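Local coordinates for AbiEi antitoxin C-terminal domain-containing protein (Mycobacterium tuberculosis, PDB 1ZEL) that is of unknown function but probably binds DNA through a winged-helix fold, and carries a domain related to AbiEi antitoxins, at residues 40-44 and 45-49; 53-56 and 57-61; 88-91 and 92-95; 167-171 and 172-176. One frame throughout, in Å; residues are numbered along the deposited sequence. Where two conformers were deposited one is given.

All four contacts are local, joining residues a few positions apart, and they follow one another along the chain without nesting or crossing. Contact 1 ends helix 35-44 and begins the turn to helix 51-61, within which contact 2 lies. These two contacts touch where L42 of the first helix packs on A54 of the second, tying together the probable helix-turn-helix. Contact 3 lies within helix 88-96, about 21 Å from contact 2 between centres. Contact 4 shapes the loop between helices 161-166 and 183-192. A probable hydrogen bond from R91 to T176 joins contacts 3 and 4, both in the AbiEi-like part of the chain.

Contact 1 of 4, residues 40-44 and 45-49; sequences QRLTE and AGCGR
L42 and C47 meet across the end of helix 35-44, where the CD2 methyl of L42 lies 3.9 Å from SG of C47. C47 holds its sulfur anti to the backbone N (chi1 -178°), which carries SG to the leucine and lets it also accept N-H of R49 in a long, fairly straight bond. W17 and V21 close over L42, so this is the packed side of the turn. A45 adds to it: its CB methyl, 3.4 Å from O of R41, also touches helix 19-28 at R20 and V21. The opposite character appears at Q40 and E44, which are exposed: NE2 of Q40 donates to OE2 of E44 at 2.8 Å, reaching the anti side of the carboxylate from 25° out of its plane. Between the two regions the backbone closes up. N of C47 binds O of L42 at 3.0 Å, and N of G46 reaches O of T43, also at 3.0 Å, from well above the carbonyl plane. With positive phi (77°) at G46, these two bonds form a Schellman motif, which ends the helix and starts the turn of a probable helix-turn-helix.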
ATOM      1  N   GLN A  40      29.482 -10.016   5.281  1.00 19.86           N
ATOM      2  CA  GLN A  40      30.516  -9.635   4.343  1.00 19.86           C
ATOM      3  C   GLN A  40      31.267  -8.388   4.826  1.00 19.64           C
ATOM      4  O   GLN A  40      32.483  -8.325   4.736  1.00 18.75           O
ATOM      5  CB  GLN A  40      29.902  -9.406   2.951  1.00 21.07           C
ATOM      6  CG  GLN A  40      30.850  -8.853   1.880  1.00 24.78           C
ATOM      7  CD  GLN A  40      32.089  -9.694   1.651  1.00 35.96           C
ATOM      8  OE1 GLN A  40      32.165 -10.854   2.073  1.00 37.78           O
ATOM      9  NE2 GLN A  40      33.072  -9.115   0.958  1.00 35.81           N
ATOM     10  N   ARG A  41      30.541  -7.406   5.343  1.00 19.38           N
ATOM     11  CA  ARG A  41      31.148  -6.171   5.835  1.00 20.17           C
ATOM     12  C   ARG A  41      32.027  -6.438   7.079  1.00 20.60           C
ATOM     13  O   ARG A  41      33.079  -5.820   7.261  1.00 20.19           O
ATOM     14  CB  ARG A  41      30.055  -5.169   6.204  1.00 19.50           C
ATOM     15  CG  ARG A  41      29.346  -4.592   4.985  1.00 21.68           C
ATOM     16  CD  ARG A  41      28.283  -3.570   5.384  1.00 22.11           C
ATOM     17  NE  ARG A  41      27.637  -2.999   4.199  1.00 19.53           N
ATOM     18  CZ  ARG A  41      28.095  -1.957   3.504  1.00 23.44           C
ATOM     19  NH1 ARG A  41      29.215  -1.331   3.845  1.00 25.42           N
ATOM     20  NH2 ARG A  41      27.415  -1.523   2.457  1.00 24.18           N
ATOM     21  N   LEU A  42      31.614  -7.366   7.929  1.00 21.83           N
ATOM     22  CA  LEU A  42      32.475  -7.738   9.052  1.00 23.19           C
ATOM     23  C   LEU A  42      33.815  -8.283   8.569  1.00 24.47           C
ATOM     24  O   LEU A  42      34.875  -7.839   9.036  1.00 24.93           O
ATOM     25  CB  LEU A  42      31.783  -8.763   9.949  1.00 23.81           C
ATOM     26  CG  LEU A  42      30.642  -8.157  10.770  1.00 24.36           C
ATOM     27  CD1 LEU A  42      29.860  -9.330  11.345  1.00 28.05           C
ATOM     28  CD2 LEU A  42      31.225  -7.285  11.863  1.00 22.39           C
ATOM     29  N   THR A  43      33.754  -9.234   7.638  1.00 25.37           N
ATOM     30  CA  THR A  43      34.941  -9.879   7.047  1.00 27.32           C
ATOM     31  C   THR A  43      35.857  -8.844   6.414  1.00 27.51           C
ATOM     32  O   THR A  43      37.063  -8.838   6.670  1.00 28.59           O
ATOM     33  CB  THR A  43      34.524 -10.935   5.985  1.00 27.78           C
ATOM     34  OG1 THR A  43      33.774 -11.984   6.619  1.00 28.02           O
ATOM     35  CG2 THR A  43      35.752 -11.550   5.301  1.00 33.01           C
ATOM     36  N   GLU A  44      35.277  -7.977   5.591  1.00 27.16           N
ATOM     37  CA  GLU A  44      36.000  -6.867   4.962  1.00 27.88           C
ATOM     38  C   GLU A  44      36.728  -5.958   5.941  1.00 27.28           C
ATOM     39  O   GLU A  44      37.791  -5.430   5.616  1.00 27.60           O
ATOM     40  CB  GLU A  44      35.038  -6.015   4.145  1.00 27.58           C
ATOM     41  CG  GLU A  44      34.624  -6.697   2.868  1.00 31.88           C
ATOM     42  CD  GLU A  44      33.788  -5.809   1.953  1.00 45.61           C
ATOM     43  OE1 GLU A  44      33.521  -4.626   2.303  1.00 45.14           O
ATOM     44  OE2 GLU A  44      33.392  -6.314   0.876  1.00 46.38           O
ATOM     45  N   ALA A  45      36.148  -5.776   7.123  1.00 25.99           N
ATOM     46  CA  ALA A  45      36.709  -4.902   8.169  1.00 25.49           C
ATOM     47  C   ALA A  45      37.844  -5.580   8.949  1.00 25.26           C
ATOM     48  O   ALA A  45      38.467  -4.947   9.816  1.00 26.00           O
ATOM     49  CB  ALA A  45      35.615  -4.456   9.131  1.00 23.48           C
ATOM     50  N   GLY A  46      38.080  -6.859   8.662  1.00 24.55           N
ATOM     51  CA  GLY A  46      39.095  -7.653   9.354  1.00 24.52           C
ATOM     52  C   GLY A  46      38.553  -8.050  10.717  1.00 24.42           C
ATOM     53  O   GLY A  46      39.299  -8.417  11.615  1.00 23.17           O
ATOM     54  N   CYS A  47      37.229  -7.967  10.849  1.00 24.06           N
ATOM     55  CA  CYS A  47      36.542  -8.334  12.070  1.00 25.08           C
ATOM     56  C   CYS A  47      36.158  -9.800  12.043  1.00 25.14           C
ATOM     57  O   CYS A  47      35.410 -10.242  11.165  1.00 26.21           O
ATOM     58  CB  CYS A  47      35.296  -7.456  12.281  1.00 24.78           C
ATOM     59  SG  CYS A  47      34.509  -7.890  13.831  1.00 27.67           S
ATOM     60  N   GLY A  48      36.665 -10.559  13.007  1.00 25.76           N
ATOM     61  CA  GLY A  48      36.402 -11.993  13.056  1.00 26.46           C
ATOM     62  C   GLY A  48      35.269 -12.377  13.994  1.00 27.03           C
ATOM     63  O   GLY A  48      35.130 -13.549  14.363  1.00 26.26           O
ATOM     64  N   ARG A  49      34.476 -11.392  14.399  1.00 27.32           N
ATOM     65  CA  ARG A  49      33.283 -11.640  15.220  1.00 28.81           C
ATOM     66  C   ARG A  49      32.259 -12.524  14.539  1.00 28.91           C
ATOM     67  O   ARG A  49      32.028 -12.402  13.331  1.00 29.16           O
ATOM     68  CB  ARG A  49      32.582 -10.327  15.565  1.00 28.12           C
ATOM     69  CG  ARG A  49      33.074  -9.698  16.801  1.00 33.33           C
ATOM     70  CD  ARG A  49      32.204 -10.067  17.976  1.00 39.33           C
ATOM     71  NE  ARG A  49      32.335  -9.002  18.946  1.00 46.51           N
ATOM     72  CZ  ARG A  49      31.348  -8.506  19.665  1.00 44.96           C
ATOM     73  NH1 ARG A  49      30.109  -8.974  19.548  1.00 44.98           N
ATOM     74  NH2 ARG A  49      31.620  -7.531  20.510  1.00 47.03           N
TER

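Contact 2 of 4, residues 53-56 and 57-61; sequences SAIR and ELRRI
Two successive turns of helix 51-61, probably the recognition helix of a winged-helix domain, are built here as four i to i+4 backbone bonds join 53-56 to 57-61. N of E57 donates to O of S53, and N of L58 to O of A54; the shortest of the set joins N of R59 to O of I55 at 2.7 Å, followed by N of R60 to O of R56. On the buried side L58 lies against the chain itself: its CG stands anti to the carbonyl carbon (chi1 -77°), which brings it to 3.3 Å from O of A54. W17 and L64 pack on the same leucine, while I55 and A54 turn to helix 35-44. In one of two modelled conformers the R59 chain bends at chi3 and folds back obliquely across I55. Its guanidinium there has CG2 of I55 over one face, with NH2 of R59 3.8 Å from that methyl. R56 also bends back, at chi2 and chi3, and the CA of S53 lies 3.5 Å above its guanidinium plane, toward the rim. Carbon atoms of I55 and S53 thus lie against the guanidinium groups of R59, in that conformer, and of R56; positive charge here would probably favour an anionic partner, consistent with DNA binding.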
ATOM      1  N   SER A  53      26.493 -12.495  16.878  1.00 23.60           N
ATOM      2  CA  SER A  53      27.055 -11.707  17.968  1.00 24.00           C
ATOM      3  C   SER A  53      27.274 -10.238  17.632  1.00 23.52           C
ATOM      4  O   SER A  53      26.933  -9.368  18.417  1.00 22.60           O
ATOM      5  CB  SER A  53      28.391 -12.291  18.391  1.00 23.90           C
ATOM      6  OG  SER A  53      28.876 -11.613  19.532  1.00 27.92           O
ATOM      7  N   ALA A  54      27.895  -9.975  16.488  1.00 24.52           N
ATOM      8  CA  ALA A  54      28.102  -8.604  15.995  1.00 24.69           C
ATOM      9  C   ALA A  54      26.780  -7.859  15.897  1.00 25.38           C
ATOM     10  O   ALA A  54      26.650  -6.721  16.386  1.00 25.60           O
ATOM     11  CB  ALA A  54      28.785  -8.643  14.627  1.00 24.20           C
ATOM     12  N   ILE A  55      25.786  -8.515  15.293  1.00 25.81           N
ATOM     13  CA  ILE A  55      24.471  -7.891  15.089  1.00 25.87           C
ATOM     14  C   ILE A  55      23.788  -7.577  16.416  1.00 25.65           C
ATOM     15  O   ILE A  55      23.190  -6.514  16.564  1.00 24.97           O
ATOM     16  CB  ILE A  55      23.545  -8.737  14.164  1.00 26.34           C
ATOM     17  CG1 ILE A  55      24.117  -8.774  12.748  1.00 25.71           C
ATOM     18  CG2 ILE A  55      22.138  -8.121  14.111  1.00 27.96           C
ATOM     19  CD1 ILE A  55      23.719  -9.959  11.920  1.00 30.25           C
ATOM     20  N   ARG A  56      23.876  -8.516  17.364  1.00 25.80           N
ATOM     21  CA  ARG A  56      23.254  -8.382  18.687  1.00 25.66           C
ATOM     22  C   ARG A  56      23.803  -7.138  19.362  1.00 24.24           C
ATOM     23  O   ARG A  56      23.048  -6.331  19.920  1.00 24.37           O
ATOM     24  CB  ARG A  56      23.619  -9.617  19.531  1.00 26.56           C
ATOM     25  CG  ARG A  56      22.615 -10.061  20.565  1.00 30.67           C
ATOM     26  CD  ARG A  56      22.519 -11.606  20.595  1.00 38.69           C
ATOM     27  NE  ARG A  56      23.829 -12.251  20.727  1.00 36.98           N
ATOM     28  CZ  ARG A  56      24.182 -13.368  20.096  1.00 38.41           C
ATOM     29  NH1 ARG A  56      23.327 -13.981  19.280  1.00 40.40           N
ATOM     30  NH2 ARG A  56      25.397 -13.872  20.274  1.00 38.64           N
ATOM     31  N   GLU A  57      25.127  -6.993  19.341  1.00 23.28           N
ATOM     32  CA  GLU A  57      25.761  -5.816  19.930  0.60 22.48           C
ATOM     33  C   GLU A  57      25.409  -4.535  19.180  1.00 22.24           C
ATOM     34  O   GLU A  57      25.133  -3.501  19.794  1.00 22.31           O
ATOM     35  CB  GLU A  57      27.276  -5.969  20.006  0.60 22.11           C
ATOM     36  CG  GLU A  57      27.960  -4.785  20.716  0.60 22.27           C
ATOM     37  CD  GLU A  57      29.431  -5.023  20.932  0.60 23.74           C
ATOM     38  OE1 GLU A  57      29.806  -6.199  20.867  0.60 22.24           O
ATOM     39  OE2 GLU A  57      30.206  -4.058  21.148  0.60 24.06           O
ATOM     40  N   LEU A  58      25.422  -4.591  17.858  1.00 21.60           N
ATOM     41  CA  LEU A  58      25.081  -3.415  17.062  1.00 22.21           C
ATOM     42  C   LEU A  58      23.626  -2.983  17.290  1.00 22.27           C
ATOM     43  O   LEU A  58      23.296  -1.770  17.248  1.00 22.79           O
ATOM     44  CB  LEU A  58      25.378  -3.695  15.572  1.00 21.86           C
ATOM     45  CG  LEU A  58      26.863  -3.632  15.189  1.00 21.18           C
ATOM     46  CD1 LEU A  58      27.084  -4.125  13.737  1.00 21.56           C
ATOM     47  CD2 LEU A  58      27.471  -2.209  15.369  1.00 20.08           C
ATOM     48  N   ARG A  59      22.771  -3.983  17.542  1.00 22.15           N
ATOM     49  CA  ARG A  59      21.373  -3.786  17.915  0.50 22.84           C
ATOM     50  C   ARG A  59      21.305  -3.116  19.295  1.00 23.37           C
ATOM     51  O   ARG A  59      20.592  -2.124  19.512  1.00 23.09           O
ATOM     52  CB  ARG A  59      20.689  -5.162  17.981  0.50 23.48           C
ATOM     53  CG  ARG A  59      19.365  -5.296  17.243  0.50 24.47           C
ATOM     54  CD  ARG A  59      18.464  -6.371  17.869  0.50 26.04           C
ATOM     55  NE  ARG A  59      19.074  -7.704  17.995  0.50 29.20           N
ATOM     56  CZ  ARG A  59      19.163  -8.594  17.004  0.50 27.89           C
ATOM     57  NH1 ARG A  59      19.723  -9.786  17.219  0.50 20.68           N
ATOM     58  NH2 ARG A  59      18.688  -8.292  15.797  0.50 16.70           N
ATOM     59  N   ARG A  60      22.051  -3.681  20.234  1.00 23.81           N
ATOM     60  CA  ARG A  60      22.036  -3.201  21.604  1.00 24.75           C
ATOM     61  C   ARG A  60      22.473  -1.757  21.655  1.00 24.79           C
ATOM     62  O   ARG A  60      21.850  -0.939  22.329  1.00 25.70           O
ATOM     63  CB  ARG A  60      22.940  -4.061  22.480  1.00 25.01           C
ATOM     64  CG  ARG A  60      22.948  -3.635  23.938  1.00 30.29           C
ATOM     65  CD  ARG A  60      23.956  -4.447  24.772  1.00 39.12           C
ATOM     66  NE  ARG A  60      25.358  -4.146  24.440  1.00 44.59           N
ATOM     67  CZ  ARG A  60      26.024  -3.059  24.839  1.00 45.13           C
ATOM     68  NH1 ARG A  60      25.434  -2.128  25.576  1.00 47.11           N
ATOM     69  NH2 ARG A  60      27.289  -2.893  24.483  1.00 45.54           N
ATOM     70  N   ILE A  61      23.519  -1.426  20.914  1.00 24.24           N
ATOM     71  CA  ILE A  61      24.030  -0.066  20.963  1.00 24.97           C
ATOM     72  C   ILE A  61      23.329   0.900  20.009  1.00 24.39           C
ATOM     73  O   ILE A  61      23.529   2.107  20.116  1.00 25.05           O
ATOM     74  CB  ILE A  61      25.582   0.019  20.870  1.00 25.34           C
ATOM     75  CG1 ILE A  61      26.100  -0.366  19.501  1.00 28.46           C
ATOM     76  CG2 ILE A  61      26.236  -0.836  21.943  1.00 26.62           C
ATOM     77  CD1 ILE A  61      27.615  -0.346  19.441  1.00 32.44           C
TER

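Contact 3 of 4, residues 88-91 and 92-95; sequences LPLR and SWLA
S92 turns back onto P89 in the first turns of helix 88-96, in the AbiEi antitoxin C-terminal domain, and forms the side-chain to backbone bond that a helical serine can make with the carbonyl three residues earlier. Its CB lies 3.4 Å from O of L88, the carbonyl that accepts the serine's own backbone N-H, and somewhat farther from O of P89. Beyond CB, chi1 of 87° sets OG between the backbone N and the carbonyl carbon, and from there the hydroxyl donates to O of P89 at 2.9 Å. The approach is bent, with a C=O...OG angle of 123°. N of W93 reaches the same oxygen at 3.3 Å from the same face of the carbonyl plane, so P89 O is gripped twice and the serine hydroxyl, buried beside V69 and T72, has a backbone acceptor. The helical bonding continues with N of L94 on O of L90 and N of A95 on O of R91. R91 sends its extended chain off the helix, to a salt bridge with D85 and a probable hydrogen bond to T176. L90 meanwhile packs on strand 124-127, and W93 meets the ring of F102. L90 and W93 also touch: CD2 of L90 lies at the edge of the indole, near its plane and 4.2 Å from CE3 of W93.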
ATOM      1  N   LEU A  88       9.309   0.501   5.423  1.00 23.25           N
ATOM      2  CA  LEU A  88      10.472  -0.343   5.663  1.00 24.32           C
ATOM      3  C   LEU A  88      10.132  -1.830   5.848  1.00 24.27           C
ATOM      4  O   LEU A  88      10.888  -2.683   5.387  1.00 25.26           O
ATOM      5  CB  LEU A  88      11.346   0.193   6.820  1.00 23.59           C
ATOM      6  CG  LEU A  88      12.513   1.093   6.444  1.00 26.23           C
ATOM      7  CD1 LEU A  88      13.221   1.649   7.689  1.00 30.43           C
ATOM      8  CD2 LEU A  88      13.518   0.386   5.502  1.00 23.90           C
ATOM      9  N   PRO A  89       8.997  -2.157   6.517  1.00 24.15           N
ATOM     10  CA  PRO A  89       8.595  -3.577   6.515  1.00 23.02           C
ATOM     11  C   PRO A  89       8.499  -4.217   5.115  1.00 23.00           C
ATOM     12  O   PRO A  89       8.905  -5.369   4.932  1.00 23.27           O
ATOM     13  CB  PRO A  89       7.215  -3.554   7.185  1.00 23.11           C
ATOM     14  CG  PRO A  89       7.247  -2.303   8.077  1.00 23.11           C
ATOM     15  CD  PRO A  89       8.099  -1.315   7.351  1.00 23.97           C
ATOM     16  N   LEU A  90       7.957  -3.489   4.143  1.00 21.93           N
ATOM     17  CA  LEU A  90       7.832  -4.017   2.786  1.00 21.55           C
ATOM     18  C   LEU A  90       9.164  -4.047   2.049  1.00 22.85           C
ATOM     19  O   LEU A  90       9.463  -4.992   1.311  1.00 23.34           O
ATOM     20  CB  LEU A  90       6.796  -3.221   1.994  1.00 20.75           C
ATOM     21  CG  LEU A  90       5.365  -3.415   2.496  1.00 21.37           C
ATOM     22  CD1 LEU A  90       4.438  -2.464   1.777  1.00 18.75           C
ATOM     23  CD2 LEU A  90       4.906  -4.869   2.303  1.00 20.37           C
ATOM     24  N   ARG A  91       9.958  -2.994   2.213  1.00 22.90           N
ATOM     25  CA  ARG A  91      11.311  -3.007   1.660  1.00 22.64           C
ATOM     26  C   ARG A  91      12.124  -4.143   2.266  1.00 22.44           C
ATOM     27  O   ARG A  91      12.961  -4.721   1.582  1.00 23.24           O
ATOM     28  CB  ARG A  91      12.014  -1.667   1.900  1.00 22.83           C
ATOM     29  CG  ARG A  91      11.214  -0.470   1.359  1.00 22.55           C
ATOM     30  CD  ARG A  91      12.061   0.781   1.346  1.00 22.09           C
ATOM     31  NE  ARG A  91      11.242   1.980   1.521  1.00 23.79           N
ATOM     32  CZ  ARG A  91      10.578   2.597   0.538  1.00 25.75           C
ATOM     33  NH1 ARG A  91      10.641   2.149  -0.707  1.00 21.62           N
ATOM     34  NH2 ARG A  91       9.854   3.680   0.805  1.00 26.59           N
ATOM     35  N   SER A  92      11.918  -4.459   3.543  1.00 21.66           N
ATOM     36  CA  SER A  92      12.655  -5.611   4.109  1.00 22.67           C
ATOM     37  C   SER A  92      12.268  -6.945   3.470  1.00 22.40           C
ATOM     38  O   SER A  92      13.103  -7.866   3.329  1.00 21.88           O
ATOM     39  CB  SER A  92      12.538  -5.667   5.638  1.00 23.75           C
ATOM     40  OG  SER A  92      11.394  -6.363   6.079  1.00 24.85           O
ATOM     41  N   TRP A  93      11.005  -7.058   3.082  1.00 22.25           N
ATOM     42  CA  TRP A  93      10.556  -8.203   2.304  1.00 23.14           C
ATOM     43  C   TRP A  93      11.237  -8.288   0.935  1.00 23.95           C
ATOM     44  O   TRP A  93      11.778  -9.353   0.571  1.00 24.66           O
ATOM     45  CB  TRP A  93       9.029  -8.193   2.198  1.00 23.69           C
ATOM     46  CG  TRP A  93       8.419  -9.475   1.620  1.00 23.97           C
ATOM     47  CD1 TRP A  93       9.058 -10.640   1.328  1.00 26.93           C
ATOM     48  CD2 TRP A  93       7.035  -9.687   1.332  1.00 26.80           C
ATOM     49  NE1 TRP A  93       8.157 -11.569   0.836  1.00 30.28           N
ATOM     50  CE2 TRP A  93       6.904 -11.001   0.838  1.00 30.31           C
ATOM     51  CE3 TRP A  93       5.890  -8.888   1.451  1.00 27.32           C
ATOM     52  CZ2 TRP A  93       5.668 -11.530   0.440  1.00 27.62           C
ATOM     53  CZ3 TRP A  93       4.660  -9.419   1.070  1.00 21.75           C
ATOM     54  CH2 TRP A  93       4.560 -10.716   0.558  1.00 26.31           C
ATOM     55  N   LEU A  94      11.249  -7.186   0.181  1.00 23.85           N
ATOM     56  CA  LEU A  94      11.943  -7.158  -1.126  1.00 24.37           C
ATOM     57  C   LEU A  94      13.436  -7.462  -1.011  1.00 25.00           C
ATOM     58  O   LEU A  94      14.054  -8.011  -1.951  1.00 25.04           O
ATOM     59  CB  LEU A  94      11.773  -5.798  -1.794  1.00 24.26           C
ATOM     60  CG  LEU A  94      10.361  -5.525  -2.278  1.00 24.61           C
ATOM     61  CD1 LEU A  94      10.210  -4.031  -2.586  1.00 26.31           C
ATOM     62  CD2 LEU A  94      10.032  -6.395  -3.477  1.00 28.37           C
ATOM     63  N   ALA A  95      14.012  -7.107   0.141  1.00 25.43           N
ATOM     64  CA  ALA A  95      15.433  -7.374   0.414  1.00 26.04           C
ATOM     65  C   ALA A  95      15.730  -8.864   0.447  1.00 26.69           C
ATOM     66  O   ALA A  95      16.807  -9.297   0.027  1.00 27.68           O
ATOM     67  CB  ALA A  95      15.848  -6.723   1.716  1.00 24.94           C
TER

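Contact 4 of 4, residues 167-171 and 172-176; sequences RRLDL and VAWAT
With chi1 of -177°, CG of D170 is anti to its backbone N, which brings the carboxylate over the start of 172-176, while CG of W174, with chi1 of 71°, sits between that residue's N and carbonyl carbon and sets the indole beside the D170 backbone. The result is an Asx turn in the loop between helices 161-166 and 183-192. OD2 of D170 accepts two backbone N-H groups from opposite faces of the carboxylate plane. The N of A173 comes in on the anti side at 2.6 Å, and the N of V172 from above the plane at 2.9 Å. Two donors on one oxygen should restrict the carboxylate's rotation and would probably draw negative charge onto OD2. The backbone adds a weak bond from N of W174 to O of D170. That carbonyl oxygen also lies at the edge of the indole, 3.3 Å from CD1 of W174. On the inner side the CB atoms of L169 and W174 pack at 3.7 Å, and L164 touches both side chains from helix 161-166. H112 and L113 of helix 106-113 also meet the indole; W174 thus packs a loop, exposed at 170-173, onto helices 106-113 and 161-166. Earlier in the chain, R168 has positive phi in a Schellman motif that ends helix 161-166, just after R167 of the sodium site. After the Asx turn, a type I beta turn runs from A173 to T176, and there CB of A175 sits 3.9 Å above the centre of the W174 ring.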
ATOM      1  N   ARG A 167      -0.561  13.725 -14.249  1.00 20.28           N
ATOM      2  CA  ARG A 167      -0.785  14.056 -12.841  1.00 21.24           C
ATOM      3  C   ARG A 167       0.435  14.647 -12.130  1.00 21.96           C
ATOM      4  O   ARG A 167       0.374  14.938 -10.924  1.00 21.90           O
ATOM      5  CB  ARG A 167      -1.271  12.825 -12.056  1.00 20.62           C
ATOM      6  CG  ARG A 167      -2.560  12.188 -12.576  1.00 22.80           C
ATOM      7  CD  ARG A 167      -3.752  13.047 -12.225  1.00 17.39           C
ATOM      8  NE  ARG A 167      -4.101  12.881 -10.807  1.00 20.94           N
ATOM      9  CZ  ARG A 167      -4.976  13.651 -10.167  1.00 28.72           C
ATOM     10  NH1 ARG A 167      -5.617  14.627 -10.826  1.00 24.91           N
ATOM     11  NH2 ARG A 167      -5.234  13.435  -8.881  1.00 28.07           N
ATOM     12  N   ARG A 168       1.534  14.805 -12.877  1.00 22.26           N
ATOM     13  CA  ARG A 168       2.824  15.300 -12.367  1.00 22.05           C
ATOM     14  C   ARG A 168       3.391  14.364 -11.311  1.00 22.28           C
ATOM     15  O   ARG A 168       4.065  14.814 -10.380  1.00 23.40           O
ATOM     16  CB  ARG A 168       2.749  16.751 -11.806  1.00 21.26           C
ATOM     17  CG  ARG A 168       1.832  17.730 -12.533  1.00 19.53           C
ATOM     18  CD  ARG A 168       2.134  17.856 -14.014  1.00 21.81           C
ATOM     19  NE  ARG A 168       1.023  18.514 -14.719  1.00 27.90           N
ATOM     20  CZ  ARG A 168       0.805  18.433 -16.032  1.00 31.85           C
ATOM     21  NH1 ARG A 168       1.627  17.725 -16.806  1.00 34.14           N
ATOM     22  NH2 ARG A 168      -0.236  19.059 -16.579  1.00 31.78           N
ATOM     23  N   LEU A 169       3.137  13.062 -11.462  1.00 22.41           N
ATOM     24  CA  LEU A 169       3.703  12.066 -10.557  1.00 22.14           C
ATOM     25  C   LEU A 169       4.912  11.393 -11.216  1.00 22.65           C
ATOM     26  O   LEU A 169       4.951  11.187 -12.433  1.00 22.03           O
ATOM     27  CB  LEU A 169       2.647  11.041 -10.113  1.00 22.71           C
ATOM     28  CG  LEU A 169       1.441  11.651  -9.355  1.00 23.68           C
ATOM     29  CD1 LEU A 169       0.368  10.618  -9.051  1.00 17.66           C
ATOM     30  CD2 LEU A 169       1.890  12.313  -8.055  1.00 26.27           C
ATOM     31  N   ASP A 170       5.907  11.088 -10.404  1.00 21.74           N
ATOM     32  CA  ASP A 170       7.133  10.553 -10.917  1.00 22.41           C
ATOM     33  C   ASP A 170       6.835   9.151 -11.415  1.00 22.60           C
ATOM     34  O   ASP A 170       6.170   8.367 -10.711  1.00 22.26           O
ATOM     35  CB  ASP A 170       8.190  10.493  -9.825  1.00 22.27           C
ATOM     36  CG  ASP A 170       9.510   9.994 -10.359  1.00 23.94           C
ATOM     37  OD1 ASP A 170      10.308  10.831 -10.800  1.00 27.07           O
ATOM     38  OD2 ASP A 170       9.725   8.774 -10.392  1.00 23.55           O
ATOM     39  N   LEU A 171       7.311   8.836 -12.620  1.00 21.63           N
ATOM     40  CA  LEU A 171       6.976   7.540 -13.243  1.00 22.03           C
ATOM     41  C   LEU A 171       7.342   6.359 -12.366  1.00 22.73           C
ATOM     42  O   LEU A 171       6.664   5.315 -12.387  1.00 23.49           O
ATOM     43  CB  LEU A 171       7.646   7.419 -14.614  1.00 22.17           C
ATOM     44  CG  LEU A 171       7.005   8.212 -15.763  1.00 20.52           C
ATOM     45  CD1 LEU A 171       7.879   8.192 -17.033  1.00 19.45           C
ATOM     46  CD2 LEU A 171       5.612   7.659 -16.057  1.00 19.40           C
ATOM     47  N   VAL A 172       8.405   6.521 -11.582  1.00 22.92           N
ATOM     48  CA  VAL A 172       8.921   5.436 -10.756  1.00 23.82           C
ATOM     49  C   VAL A 172       8.752   5.658  -9.260  1.00 23.86           C
ATOM     50  O   VAL A 172       8.479   4.703  -8.530  1.00 24.69           O
ATOM     51  CB  VAL A 172      10.403   5.132 -11.104  1.00 24.79           C
ATOM     52  CG1 VAL A 172      11.010   4.117 -10.116  1.00 27.30           C
ATOM     53  CG2 VAL A 172      10.484   4.635 -12.550  1.00 24.11           C
ATOM     54  N   ALA A 173       8.850   6.899  -8.793  1.00 23.09           N
ATOM     55  CA  ALA A 173       8.898   7.140  -7.333  1.00 22.24           C
ATOM     56  C   ALA A 173       7.652   7.756  -6.693  1.00 21.03           C
ATOM     57  O   ALA A 173       7.673   8.180  -5.495  1.00 20.53           O
ATOM     58  CB  ALA A 173      10.099   7.976  -7.021  1.00 23.85           C
ATOM     59  N   TRP A 174       6.558   7.791  -7.449  1.00 20.98           N
ATOM     60  CA  TRP A 174       5.308   8.396  -6.957  1.00 20.50           C
ATOM     61  C   TRP A 174       4.761   7.728  -5.677  1.00 20.32           C
ATOM     62  O   TRP A 174       4.118   8.400  -4.877  1.00 20.36           O
ATOM     63  CB  TRP A 174       4.247   8.451  -8.076  1.00 19.93           C
ATOM     64  CG  TRP A 174       3.703   7.108  -8.421  1.00 19.28           C
ATOM     65  CD1 TRP A 174       4.244   6.176  -9.272  1.00 23.16           C
ATOM     66  CD2 TRP A 174       2.533   6.520  -7.872  1.00 20.14           C
ATOM     67  NE1 TRP A 174       3.462   5.041  -9.283  1.00 19.95           N
ATOM     68  CE2 TRP A 174       2.404   5.231  -8.429  1.00 21.27           C
ATOM     69  CE3 TRP A 174       1.587   6.950  -6.943  1.00 18.20           C
ATOM     70  CZ2 TRP A 174       1.358   4.372  -8.086  1.00 22.71           C
ATOM     71  CZ3 TRP A 174       0.524   6.105  -6.626  1.00 23.51           C
ATOM     72  CH2 TRP A 174       0.429   4.822  -7.191  1.00 22.12           C
ATOM     73  N   ALA A 175       5.014   6.424  -5.500  1.00 20.30           N
ATOM     74  CA  ALA A 175       4.656   5.700  -4.248  1.00 20.84           C
ATOM     75  C   ALA A 175       5.930   5.284  -3.488  1.00 22.74           C
ATOM     76  O   ALA A 175       6.008   4.174  -2.900  1.00 22.44           O
ATOM     77  CB  ALA A 175       3.751   4.469  -4.534  1.00 19.05           C
ATOM     78  N   THR A 176       6.923   6.184  -3.535  1.00 23.87           N
ATOM     79  CA  THR A 176       8.223   6.086  -2.855  1.00 25.35           C
ATOM     80  C   THR A 176       9.081   4.943  -3.364  1.00 25.99           C
ATOM     81  O   THR A 176       9.988   4.474  -2.654  1.00 27.00           O
ATOM     82  CB  THR A 176       8.087   5.930  -1.326  1.00 25.92           C
ATOM     83  OG1 THR A 176       7.715   4.573  -1.028  1.00 30.46           O
ATOM     84  CG2 THR A 176       7.066   6.892  -0.753  1.00 25.62           C
TER